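LRR receptor-like serine/threonine-protein kinase RGI3 (Arabidopsis thaliana, PDB 5HZ0) acts as a plasma-membrane receptor kinase for RGF peptide hormones through its extracellular leucine-rich repeats, here the crystallised part, helping maintain the root stem cell niche. Local coordinates at residues 500-505 and 524-529; 548-553 and 570-575; 506-511 and 528-533; 453-458 and 476-481. The protein carries 5 engineered substitutions. All coordinates share one frame; numbering follows the deposited sequence.

Contact 1 (500-505 and 524-529); sequences LAKNRL and LGENDF. With NAG (2-acetamido-2-deoxy-beta-D-glucopyranose), chain D.
The backbones of 500-505 and 524-529 turn side by side in the same direction, one repeat apart, joined by Lys-502 N to Gly-525 O (2.8 Å), Asn-503 N to Glu-526 O (3.0 Å) and Asp-528 N to Leu-505 O (2.8 Å). Asn-527 carries the side-chain part. Its CG lies beside the backbone N (chi1 -84°), which folds the amide back inside the turn and toward the preceding repeat. There OD1 accepts from Leu-505 N at 2.9 Å, while ND2 gives one almost straight bond (178°) to Leu-500 O at 3.3 Å and another to Leu-524 O of its own turn at 3.2 Å. Leu-500 O is gripped from opposite faces of its carbonyl plane, by Asn-527 ND2 and by Asn-503 ND2. An alanine in place of Asn-527 would be likely to leave Leu-505 N and Leu-500 O without this bridging amide and to free the two turns to shift against each other. Beside the amide, Leu-505 CB meets Phe-529 CZ at 3.7 Å, and the side chains of Leu-500 and Leu-524 run alongside each other. On the outer side Lys-502 and Glu-526 also run alongside, short of a salt bridge. Instead, O6 of the N-acetylglucosamine NAG (chain D) donates to Glu-526 OE2 at 2.7 Å. Asn-503 and Asn-527 are the consensus asparagines of leucine-rich repeats, and the pattern continues both ways: Asn-503 ND2 also reaches Phe-476 O, and Asn-552 ND2 reaches Leu-524 O. The turns come from strands 497-499 and 521-523; the first leads into weakly bonded strand 506-507, and the second already ends in 528-529.

Contact 2 (548-553 and 570-575); sequences NLSCNR and VLDVSH. With NAG (2-acetamido-2-deoxy-beta-D-glucopyranose), chain D; NAG (2-acetamido-2-deoxy-beta-D-glucopyranose), chain E.
Asn-548 and Asp-572 pair as a parallel beta bridge, and sugars are held at their side chains. Asn-548 ND2 is covalently linked to C1 of one N-acetylglucosamine, and OD2 of Asp-572 accepts a hydrogen bond from the acetamide N2 of that sugar at 3.0 Å and another from N2 of a second N-acetylglucosamine at 2.6 Å. One carboxylate oxygen thus clasps two glycans. Both side chains have CG anti to the backbone N (Asp-572 chi1 -167°), leaving their OD1 atoms to close matching Asx turns: Asn-548 OD1 takes the backbone N and OG of Ser-550, and Asp-572 OD1 takes those of Ser-574, meeting Ser-574 OG with its syn lone pair. These bonds fix the rotation of the amide and the carboxylate. Behind them the backbones are joined by Leu-549 N to Asp-572 O (2.7 Å) and Cys-551 N to Ser-574 O (2.9 Å). Further along, Cys-551 SG lies 3.9 Å from His-575 CB and obliquely to its ring, which stacks on Tyr-598. The pair therefore forms a glycan-bearing patch where strands 546-548 and 570-572 of successive leucine-rich repeats end, with strand 593-595 next in line touching Asp-572 and Ser-574 through Asn-595.

Contact 3 (506-511 and 528-533); sequences SGEIPR and DFSGEI
Ser-506 starts the contact by setting its CB 4.1 Å from Asp-528 O; the chains run alongside only loosely here. Both polar ends are engaged elsewhere: Ser-506 OG makes a weak bond to Ser-483 O in the preceding repeat, and the Asp-528 carboxylate forms a salt bridge with Arg-553 in the following one. Gly-507 supplies the one hydrogen bond between the segments, its O accepting from Ser-530 N at 3.3 Å. The N-H points straight at the oxygen (172°), yet the donor sits well above the carbonyl plane. The same Gly-507 O lies at the edge of the Phe-529 ring, near its plane, 3.5 Å from CD1. Gly-507 itself adopts backbone angles that call for glycine. Glu-508 sets off away from the second segment, but a bend at chi2 (88°) brings its carboxylate back beside Gly-531, with CD 4.0 Å from Gly-531 CA. Because Gly-531 has no side chain, that position can be occupied; a CB there would clash with Glu-508 CD. The OE1 atom of Glu-508 stays 3.7 Å from Ser-530 O. Ile-509 then turns into the interior, packing on Leu-524 and Phe-554, and Arg-511 pairs with Glu-536. Both segments carry Ser-Gly-Glu-Ile, part of the Ser-Gly-x-Ile-Pro sequence of plant-type leucine-rich repeats, whose second short strand follows the asparagine turn. With one long backbone bond, a carbonyl at an aromatic edge and otherwise van der Waals contacts, the chemistry implies a light, surface-lying association, in which Asp-528 and Arg-511 find their charged partners outside the two segments.

Contact 4 (453-458 and 476-481); sequences LHTNSL and FSDNAL
His-454 lies beside Ser-477 and Thr-455 beside Asp-478 as the two backbones stack, with bonds from Thr-455 N to Ser-477 O (2.9 Å), Asn-456 N to Asp-478 O (3.2 Å) and Ala-480 N to Leu-458 O (2.9 Å). The amide of Asn-479 lies inside the turn. Its ND2 is held mainly by Phe-476 O of its own segment, at 2.7 Å, and makes only a weak bond to Leu-453 O at 3.5 Å; OD1 accepts from Leu-458 N at 3.0 Å and weakly from Asn-456 N. With a leucine here, Leu-458 N would probably lose its acceptor, and the weak link to Leu-453 O would go with it. Outside, Thr-455 OG1 donates to Asp-478 OD2 (2.8 Å), meeting it on the anti side, slightly out of the carboxylate plane; the aspartate reaches there because its CG stands opposite the backbone N (chi1 -161°). His-454 CB rests against Ser-477 OG, although the polar ends of these residues bond to Asp-452 and Asp-475 respectively. Toward the interior, Leu-453 CD1 lies 3.9 Å from Phe-476 CE1. The pair belongs to successive leucine-rich repeats: strands 450-452 and 473-475 lead into it, strand 459-460 follows the first segment, and the second ends in the weakly bonded strand 480-481. In the repeat before, Leu-434 N is held by Asn-456 OD1, continuing the asparagine series.

From the N terminus, contact 4 comes first, closing one repeat-long loop between 453-458 and 476-481. Contact 1 opens after it at 500-505, and contact 3 opens at 506-511 before contact 1 has closed; the two interleave and end on the same short strand, sharing Asp-528 and Phe-529. Contact 2 then closes the next repeat-long loop, from 548-553 to 570-575. Contacts 4 and 1 are joined by Ala-501 O with Asp-478 N, contacts 1 and 2 by the Asp-528 to Arg-553 salt bridge and a shared sugar. Together they tie consecutive coils in the C-terminal part of the ectodomain solenoid, beyond the peptide-recognition motifs that run from Phe-117 to Arg-404.

Contact 1 (500-505 and 524-529)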
# COMPACT_ATOMS: atom_id res chain seq x y z
N LEU A 500 24.56 -16.79 7.14
CA LEU A 500 25.83 -17.06 6.46
C LEU A 500 25.90 -18.38 5.70
O LEU A 500 26.99 -18.80 5.29
CB LEU A 500 26.99 -16.95 7.42
CG LEU A 500 27.06 -15.56 8.03
CD1 LEU A 500 28.09 -15.58 9.12
CD2 LEU A 500 27.37 -14.51 6.96
N ALA A 501 24.76 -19.05 5.59
CA ALA A 501 24.70 -20.47 5.20
C ALA A 501 25.22 -20.74 3.80
O ALA A 501 25.19 -19.87 2.94
CB ALA A 501 23.28 -21.00 5.36
N LYS A 502 25.71 -21.96 3.58
CA LYS A 502 26.27 -22.37 2.30
C LYS A 502 27.45 -21.49 1.86
O LYS A 502 27.42 -20.84 0.81
CB LYS A 502 25.19 -22.42 1.22
CG LYS A 502 25.57 -23.35 0.08
CD LYS A 502 24.49 -23.44 -0.98
CE LYS A 502 24.78 -24.59 -1.94
NZ LYS A 502 26.22 -24.66 -2.37
N ASN A 503 28.50 -21.50 2.67
CA ASN A 503 29.75 -20.87 2.34
C ASN A 503 30.91 -21.82 2.65
O ASN A 503 30.69 -23.01 2.92
CB ASN A 503 29.90 -19.53 3.09
CG ASN A 503 29.15 -18.39 2.41
OD1 ASN A 503 29.51 -17.97 1.32
ND2 ASN A 503 28.10 -17.88 3.05
N ARG A 504 32.12 -21.31 2.52
CA ARG A 504 33.37 -21.97 2.91
C ARG A 504 33.91 -21.55 4.28
O ARG A 504 35.12 -21.63 4.52
CB ARG A 504 34.44 -21.81 1.82
CG ARG A 504 34.08 -22.48 0.51
CD ARG A 504 34.36 -23.99 0.53
NE ARG A 504 33.28 -24.79 1.11
CZ ARG A 504 33.45 -25.69 2.08
NH1 ARG A 504 34.66 -25.88 2.60
NH2 ARG A 504 32.41 -26.39 2.55
N LEU A 505 33.06 -20.94 5.11
CA LEU A 505 33.48 -20.42 6.42
C LEU A 505 34.05 -21.50 7.35
O LEU A 505 33.70 -22.67 7.24
CB LEU A 505 32.32 -19.65 7.09
CG LEU A 505 31.90 -18.34 6.40
CD1 LEU A 505 30.51 -17.88 6.84
CD2 LEU A 505 32.93 -17.22 6.65
N LEU A 524 24.05 -20.72 10.32
CA LEU A 524 25.42 -21.12 10.00
C LEU A 524 25.54 -22.39 9.16
O LEU A 524 26.62 -22.95 9.03
CB LEU A 524 26.27 -21.21 11.27
CG LEU A 524 26.32 -19.88 12.03
CD1 LEU A 524 27.27 -19.97 13.21
CD2 LEU A 524 26.71 -18.75 11.08
N GLY A 525 24.41 -22.90 8.68
CA GLY A 525 24.41 -24.16 7.94
C GLY A 525 25.31 -24.26 6.72
O GLY A 525 25.59 -23.26 6.08
N GLU A 526 25.76 -25.48 6.41
CA GLU A 526 26.58 -25.73 5.23
C GLU A 526 27.84 -24.87 5.17
O GLU A 526 28.02 -24.05 4.26
CB GLU A 526 25.78 -25.52 3.96
CG GLU A 526 25.08 -26.72 3.48
CD GLU A 526 24.36 -26.46 2.18
OE1 GLU A 526 24.98 -26.69 1.12
OE2 GLU A 526 23.20 -26.00 2.21
N ASN A 527 28.72 -25.07 6.14
CA ASN A 527 30.01 -24.44 6.12
C ASN A 527 31.02 -25.47 6.58
O ASN A 527 30.73 -26.66 6.62
CB ASN A 527 30.03 -23.19 7.02
CG ASN A 527 29.50 -21.95 6.30
OD1 ASN A 527 30.19 -21.38 5.47
ND2 ASN A 527 28.27 -21.52 6.64
N ASP A 528 32.24 -25.01 6.81
CA ASP A 528 33.30 -25.82 7.40
C ASP A 528 33.58 -25.58 8.89
O ASP A 528 34.69 -25.84 9.34
CB ASP A 528 34.57 -25.83 6.55
CG ASP A 528 35.40 -27.06 6.80
OD1 ASP A 528 34.81 -28.14 7.02
OD2 ASP A 528 36.65 -26.95 6.78
N PHE A 529 32.64 -24.96 9.61
CA PHE A 529 32.83 -24.76 11.05
C PHE A 529 33.21 -26.04 11.81
O PHE A 529 32.73 -27.15 11.51
CB PHE A 529 31.58 -24.17 11.69
CG PHE A 529 31.27 -22.79 11.23
CD1 PHE A 529 32.09 -21.74 11.57
CD2 PHE A 529 30.16 -22.55 10.45
CE1 PHE A 529 31.80 -20.47 11.15
CE2 PHE A 529 29.88 -21.28 10.01
CZ PHE A 529 30.70 -20.23 10.37
C1 NAG D . 19.61 -25.73 7.84
C2 NAG D . 18.24 -25.81 7.17
C3 NAG D . 18.23 -26.84 6.03
C4 NAG D . 19.37 -26.54 5.04
C5 NAG D . 20.66 -26.60 5.85
C6 NAG D . 21.93 -26.39 5.03
C7 NAG D . 16.06 -25.63 8.35
C8 NAG D . 15.29 -26.10 9.55
N2 NAG D . 17.29 -26.12 8.22
O3 NAG D . 16.97 -26.82 5.40
O4 NAG D . 19.38 -27.36 3.86
O5 NAG D . 20.63 -25.62 6.86
O6 NAG D . 21.90 -25.15 4.36
O7 NAG D . 15.53 -24.85 7.55

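Contact 2 (548-553 and 570-575)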
# COMPACT_ATOMS: atom_id res chain seq x y z
N ASN A 548 20.31 -22.68 13.10
CA ASN A 548 20.74 -23.75 12.20
C ASN A 548 22.26 -23.83 12.25
O ASN A 548 22.95 -22.92 11.79
CB ASN A 548 20.22 -23.45 10.79
CG ASN A 548 20.34 -24.64 9.84
OD1 ASN A 548 21.17 -25.53 10.04
ND2 ASN A 548 19.53 -24.62 8.77
N LEU A 549 22.77 -24.88 12.88
CA LEU A 549 24.19 -25.20 12.89
C LEU A 549 24.58 -26.35 11.94
O LEU A 549 25.72 -26.79 11.92
CB LEU A 549 24.69 -25.42 14.32
CG LEU A 549 24.55 -24.18 15.22
CD1 LEU A 549 25.00 -24.47 16.64
CD2 LEU A 549 25.28 -22.93 14.67
N SER A 550 23.61 -26.84 11.16
CA SER A 550 23.75 -28.10 10.41
C SER A 550 24.83 -28.09 9.32
O SER A 550 25.36 -27.04 8.95
CB SER A 550 22.44 -28.48 9.74
OG SER A 550 22.25 -27.69 8.58
N CYS A 551 25.18 -29.29 8.85
CA CYS A 551 26.15 -29.50 7.78
C CYS A 551 27.49 -28.77 7.99
O CYS A 551 28.02 -28.13 7.09
CB CYS A 551 25.53 -29.17 6.43
SG CYS A 551 23.88 -29.89 6.26
N ASN A 552 28.01 -28.88 9.20
CA ASN A 552 29.35 -28.42 9.54
C ASN A 552 30.11 -29.60 10.13
O ASN A 552 29.67 -30.74 10.04
CB ASN A 552 29.29 -27.29 10.58
CG ASN A 552 28.99 -25.93 9.98
OD1 ASN A 552 29.73 -25.44 9.13
ND2 ASN A 552 27.91 -25.31 10.42
N ARG A 553 31.28 -29.33 10.69
CA ARG A 553 32.06 -30.30 11.46
C ARG A 553 31.99 -30.25 13.01
O ARG A 553 32.95 -30.64 13.67
CB ARG A 553 33.49 -30.42 10.94
CG ARG A 553 33.52 -31.08 9.57
CD ARG A 553 34.94 -31.18 9.03
NE ARG A 553 35.59 -29.89 8.84
CZ ARG A 553 36.63 -29.47 9.55
NH1 ARG A 553 37.14 -30.24 10.51
NH2 ARG A 553 37.18 -28.28 9.31
N VAL A 570 12.84 -23.32 16.32
CA VAL A 570 13.41 -24.26 15.36
C VAL A 570 14.91 -24.46 15.60
O VAL A 570 15.67 -23.48 15.68
CB VAL A 570 13.19 -23.80 13.91
CG1 VAL A 570 13.90 -24.73 12.93
CG2 VAL A 570 11.70 -23.71 13.60
N LEU A 571 15.33 -25.71 15.73
CA LEU A 571 16.75 -25.99 15.94
C LEU A 571 17.22 -27.15 15.06
O LEU A 571 16.65 -28.24 15.11
CB LEU A 571 17.04 -26.25 17.42
CG LEU A 571 18.44 -26.77 17.77
CD1 LEU A 571 19.52 -25.71 17.59
CD2 LEU A 571 18.48 -27.32 19.17
N ASP A 572 18.23 -26.89 14.25
CA ASP A 572 18.83 -27.88 13.37
C ASP A 572 20.35 -27.91 13.57
O ASP A 572 21.07 -26.97 13.18
CB ASP A 572 18.51 -27.48 11.92
CG ASP A 572 18.79 -28.59 10.92
OD1 ASP A 572 19.55 -29.52 11.25
OD2 ASP A 572 18.26 -28.52 9.79
N VAL A 573 20.81 -28.98 14.22
CA VAL A 573 22.22 -29.32 14.42
C VAL A 573 22.70 -30.47 13.53
O VAL A 573 23.83 -30.94 13.65
CB VAL A 573 22.52 -29.61 15.92
CG1 VAL A 573 22.37 -28.35 16.75
CG2 VAL A 573 21.60 -30.71 16.46
N SER A 574 21.84 -30.93 12.64
CA SER A 574 22.05 -32.17 11.91
C SER A 574 23.29 -32.17 11.03
O SER A 574 23.85 -31.11 10.73
CB SER A 574 20.85 -32.44 11.02
OG SER A 574 20.89 -31.56 9.90
N HIS A 575 23.75 -33.37 10.65
CA HIS A 575 24.96 -33.54 9.85
C HIS A 575 26.19 -32.90 10.49
O HIS A 575 26.92 -32.12 9.86
CB HIS A 575 24.77 -33.02 8.42
CG HIS A 575 23.83 -33.84 7.60
ND1 HIS A 575 22.50 -33.51 7.45
CD2 HIS A 575 24.02 -34.97 6.89
CE1 HIS A 575 21.91 -34.41 6.68
NE2 HIS A 575 22.81 -35.31 6.33
C1 NAG D . 19.61 -25.73 7.84
C2 NAG D . 18.24 -25.81 7.17
C3 NAG D . 18.23 -26.84 6.03
C4 NAG D . 19.37 -26.54 5.04
C5 NAG D . 20.66 -26.60 5.85
C6 NAG D . 21.93 -26.39 5.03
C7 NAG D . 16.06 -25.63 8.35
C8 NAG D . 15.29 -26.10 9.55
N2 NAG D . 17.29 -26.12 8.22
O3 NAG D . 16.97 -26.82 5.40
O4 NAG D . 19.38 -27.36 3.86
O5 NAG D . 20.63 -25.62 6.86
O6 NAG D . 21.90 -25.15 4.36
O7 NAG D . 15.53 -24.85 7.55
C1 NAG E . 16.10 -30.92 9.62
C2 NAG E . 16.38 -30.67 8.13
C3 NAG E . 15.51 -29.56 7.53
C4 NAG E . 14.05 -29.70 7.93
C5 NAG E . 13.95 -29.92 9.44
C6 NAG E . 12.53 -30.19 9.91
C7 NAG E . 18.48 -30.83 6.92
C8 NAG E . 19.95 -30.50 6.90
N2 NAG E . 17.79 -30.36 7.95
O3 NAG E . 15.56 -29.67 6.14
O4 NAG E . 13.31 -28.58 7.47
O5 NAG E . 14.71 -31.06 9.80
O6 NAG E . 12.09 -31.43 9.38
O7 NAG E . 17.96 -31.47 6.01

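Contact 3 (506-511 and 528-533)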
# COMPACT_ATOMS: atom_id res chain seq x y z
N SER A 506 34.95 -21.11 8.25
CA SER A 506 35.70 -22.06 9.09
C SER A 506 36.12 -21.51 10.46
O SER A 506 35.85 -20.36 10.81
CB SER A 506 36.94 -22.58 8.35
OG SER A 506 37.88 -21.53 8.14
N GLY A 507 36.80 -22.35 11.24
CA GLY A 507 37.17 -22.01 12.60
C GLY A 507 36.05 -22.21 13.60
O GLY A 507 35.00 -22.78 13.27
N GLU A 508 36.27 -21.78 14.83
CA GLU A 508 35.25 -21.82 15.87
C GLU A 508 34.24 -20.70 15.67
O GLU A 508 34.50 -19.74 14.96
CB GLU A 508 35.86 -21.69 17.26
CG GLU A 508 35.86 -22.95 18.09
CD GLU A 508 37.09 -23.80 17.84
OE1 GLU A 508 37.44 -23.99 16.65
OE2 GLU A 508 37.72 -24.25 18.82
N ILE A 509 33.08 -20.85 16.30
CA ILE A 509 32.17 -19.75 16.48
C ILE A 509 32.71 -18.89 17.61
O ILE A 509 32.80 -19.36 18.75
CB ILE A 509 30.76 -20.25 16.83
CG1 ILE A 509 30.17 -21.02 15.64
CG2 ILE A 509 29.86 -19.08 17.21
CD1 ILE A 509 28.91 -21.77 16.01
N PRO A 510 33.08 -17.63 17.31
CA PRO A 510 33.65 -16.72 18.31
C PRO A 510 32.66 -16.47 19.42
O PRO A 510 31.49 -16.27 19.13
CB PRO A 510 33.90 -15.43 17.52
CG PRO A 510 32.97 -15.50 16.35
CD PRO A 510 32.89 -16.97 16.01
N ARG A 511 33.12 -16.47 20.67
CA ARG A 511 32.25 -16.26 21.82
C ARG A 511 31.61 -14.87 21.81
O ARG A 511 30.60 -14.63 22.47
CB ARG A 511 33.03 -16.48 23.11
CG ARG A 511 33.91 -17.71 23.07
CD ARG A 511 34.49 -18.07 24.42
NE ARG A 511 35.16 -19.37 24.35
CZ ARG A 511 34.53 -20.54 24.40
NH1 ARG A 511 33.21 -20.59 24.53
NH2 ARG A 511 35.22 -21.67 24.32
N ASP A 528 32.24 -25.01 6.81
CA ASP A 528 33.30 -25.82 7.40
C ASP A 528 33.58 -25.58 8.89
O ASP A 528 34.69 -25.84 9.34
CB ASP A 528 34.57 -25.83 6.55
CG ASP A 528 35.40 -27.06 6.80
OD1 ASP A 528 34.81 -28.14 7.02
OD2 ASP A 528 36.65 -26.95 6.78
N PHE A 529 32.64 -24.96 9.61
CA PHE A 529 32.83 -24.76 11.05
C PHE A 529 33.21 -26.04 11.81
O PHE A 529 32.73 -27.15 11.51
CB PHE A 529 31.58 -24.17 11.69
CG PHE A 529 31.27 -22.79 11.23
CD1 PHE A 529 32.09 -21.74 11.57
CD2 PHE A 529 30.16 -22.55 10.45
CE1 PHE A 529 31.80 -20.47 11.15
CE2 PHE A 529 29.88 -21.28 10.01
CZ PHE A 529 30.70 -20.23 10.37
N SER A 530 34.08 -25.87 12.80
CA SER A 530 34.63 -26.99 13.55
C SER A 530 34.70 -26.65 15.02
O SER A 530 34.30 -25.56 15.43
CB SER A 530 36.04 -27.33 13.04
OG SER A 530 36.96 -26.29 13.37
N GLY A 531 35.21 -27.59 15.81
CA GLY A 531 35.33 -27.39 17.23
C GLY A 531 34.00 -27.49 17.94
O GLY A 531 33.03 -28.06 17.41
N GLU A 532 33.93 -26.92 19.13
CA GLU A 532 32.76 -27.06 19.96
C GLU A 532 31.85 -25.87 19.86
O GLU A 532 32.31 -24.74 19.84
CB GLU A 532 33.15 -27.24 21.42
CG GLU A 532 33.72 -28.60 21.74
CD GLU A 532 33.97 -28.77 23.22
OE1 GLU A 532 34.77 -27.97 23.79
OE2 GLU A 532 33.37 -29.68 23.82
N ILE A 533 30.56 -26.16 19.79
CA ILE A 533 29.55 -25.14 19.89
C ILE A 533 29.77 -24.48 21.25
O ILE A 533 29.67 -25.14 22.28
CB ILE A 533 28.13 -25.75 19.89
CG1 ILE A 533 27.94 -26.75 18.75
CG2 ILE A 533 27.09 -24.65 19.85
CD1 ILE A 533 26.54 -27.42 18.75

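Contact 4 (453-458 and 476-481)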
# COMPACT_ATOMS: atom_id res chain seq x y z
N LEU A 453 22.92 -10.14 0.16
CA LEU A 453 23.85 -10.54 -0.91
C LEU A 453 23.75 -12.02 -1.41
O LEU A 453 24.63 -12.48 -2.15
CB LEU A 453 25.29 -10.16 -0.55
CG LEU A 453 25.52 -8.69 -0.18
CD1 LEU A 453 27.01 -8.36 -0.01
CD2 LEU A 453 24.88 -7.76 -1.20
N HIS A 454 22.76 -12.78 -0.95
CA HIS A 454 22.76 -14.23 -1.17
C HIS A 454 22.77 -14.72 -2.63
O HIS A 454 22.28 -14.03 -3.52
CB HIS A 454 21.66 -14.94 -0.34
CG HIS A 454 20.30 -14.90 -0.95
ND1 HIS A 454 19.30 -14.07 -0.49
CD2 HIS A 454 19.74 -15.63 -1.94
CE1 HIS A 454 18.20 -14.26 -1.19
NE2 HIS A 454 18.44 -15.21 -2.08
N THR A 455 23.35 -15.89 -2.87
CA THR A 455 23.42 -16.45 -4.22
C THR A 455 24.20 -15.57 -5.20
O THR A 455 23.67 -14.99 -6.15
CB THR A 455 22.02 -16.85 -4.75
OG1 THR A 455 21.42 -17.76 -3.83
CG2 THR A 455 22.10 -17.52 -6.12
N ASN A 456 25.49 -15.47 -4.93
CA ASN A 456 26.44 -14.85 -5.82
C ASN A 456 27.72 -15.63 -5.69
O ASN A 456 27.75 -16.70 -5.09
CB ASN A 456 26.67 -13.39 -5.44
CG ASN A 456 25.51 -12.50 -5.83
OD1 ASN A 456 25.33 -12.19 -7.00
ND2 ASN A 456 24.70 -12.10 -4.85
N SER A 457 28.77 -15.12 -6.31
CA SER A 457 30.11 -15.67 -6.21
C SER A 457 31.00 -14.92 -5.24
O SER A 457 32.23 -14.87 -5.42
CB SER A 457 30.71 -15.89 -7.58
OG SER A 457 29.94 -16.88 -8.23
N LEU A 458 30.40 -14.17 -4.32
CA LEU A 458 31.18 -13.40 -3.35
C LEU A 458 32.25 -14.25 -2.67
O LEU A 458 32.01 -15.39 -2.30
CB LEU A 458 30.26 -12.75 -2.32
CG LEU A 458 29.38 -11.66 -2.91
CD1 LEU A 458 28.61 -10.96 -1.83
CD2 LEU A 458 30.27 -10.68 -3.64
N PHE A 476 24.19 -13.38 3.62
CA PHE A 476 25.33 -13.66 2.73
C PHE A 476 25.32 -15.09 2.19
O PHE A 476 26.31 -15.58 1.64
CB PHE A 476 26.68 -13.32 3.39
CG PHE A 476 26.81 -11.86 3.78
CD1 PHE A 476 25.99 -10.89 3.22
CD2 PHE A 476 27.77 -11.47 4.70
CE1 PHE A 476 26.11 -9.56 3.58
CE2 PHE A 476 27.89 -10.14 5.06
CZ PHE A 476 27.07 -9.19 4.50
N SER A 477 24.23 -15.80 2.43
CA SER A 477 24.19 -17.22 2.12
C SER A 477 24.41 -17.52 0.65
O SER A 477 24.17 -16.69 -0.21
CB SER A 477 22.89 -17.87 2.61
OG SER A 477 21.76 -17.28 2.00
N ASP A 478 24.90 -18.73 0.38
CA ASP A 478 25.16 -19.20 -0.97
C ASP A 478 26.21 -18.34 -1.67
O ASP A 478 25.95 -17.70 -2.69
CB ASP A 478 23.85 -19.24 -1.75
CG ASP A 478 23.92 -20.10 -2.96
OD1 ASP A 478 24.90 -20.88 -3.06
OD2 ASP A 478 23.02 -20.00 -3.82
N ASN A 479 27.41 -18.34 -1.12
CA ASN A 479 28.56 -17.69 -1.72
C ASN A 479 29.78 -18.59 -1.53
O ASN A 479 29.66 -19.76 -1.13
CB ASN A 479 28.80 -16.28 -1.13
CG ASN A 479 27.84 -15.22 -1.67
OD1 ASN A 479 27.93 -14.82 -2.83
ND2 ASN A 479 26.92 -14.76 -0.83
N ALA A 480 30.95 -18.07 -1.89
CA ALA A 480 32.25 -18.69 -1.60
C ALA A 480 33.04 -18.08 -0.42
O ALA A 480 34.27 -18.22 -0.38
CB ALA A 480 33.09 -18.87 -2.85
N LEU A 481 32.39 -17.30 0.44
CA LEU A 481 33.06 -16.66 1.59
C LEU A 481 33.91 -17.62 2.44
O LEU A 481 33.54 -18.78 2.65
CB LEU A 481 32.04 -15.95 2.49
CG LEU A 481 31.24 -14.76 1.92
CD1 LEU A 481 30.34 -14.15 2.98
CD2 LEU A 481 32.16 -13.70 1.31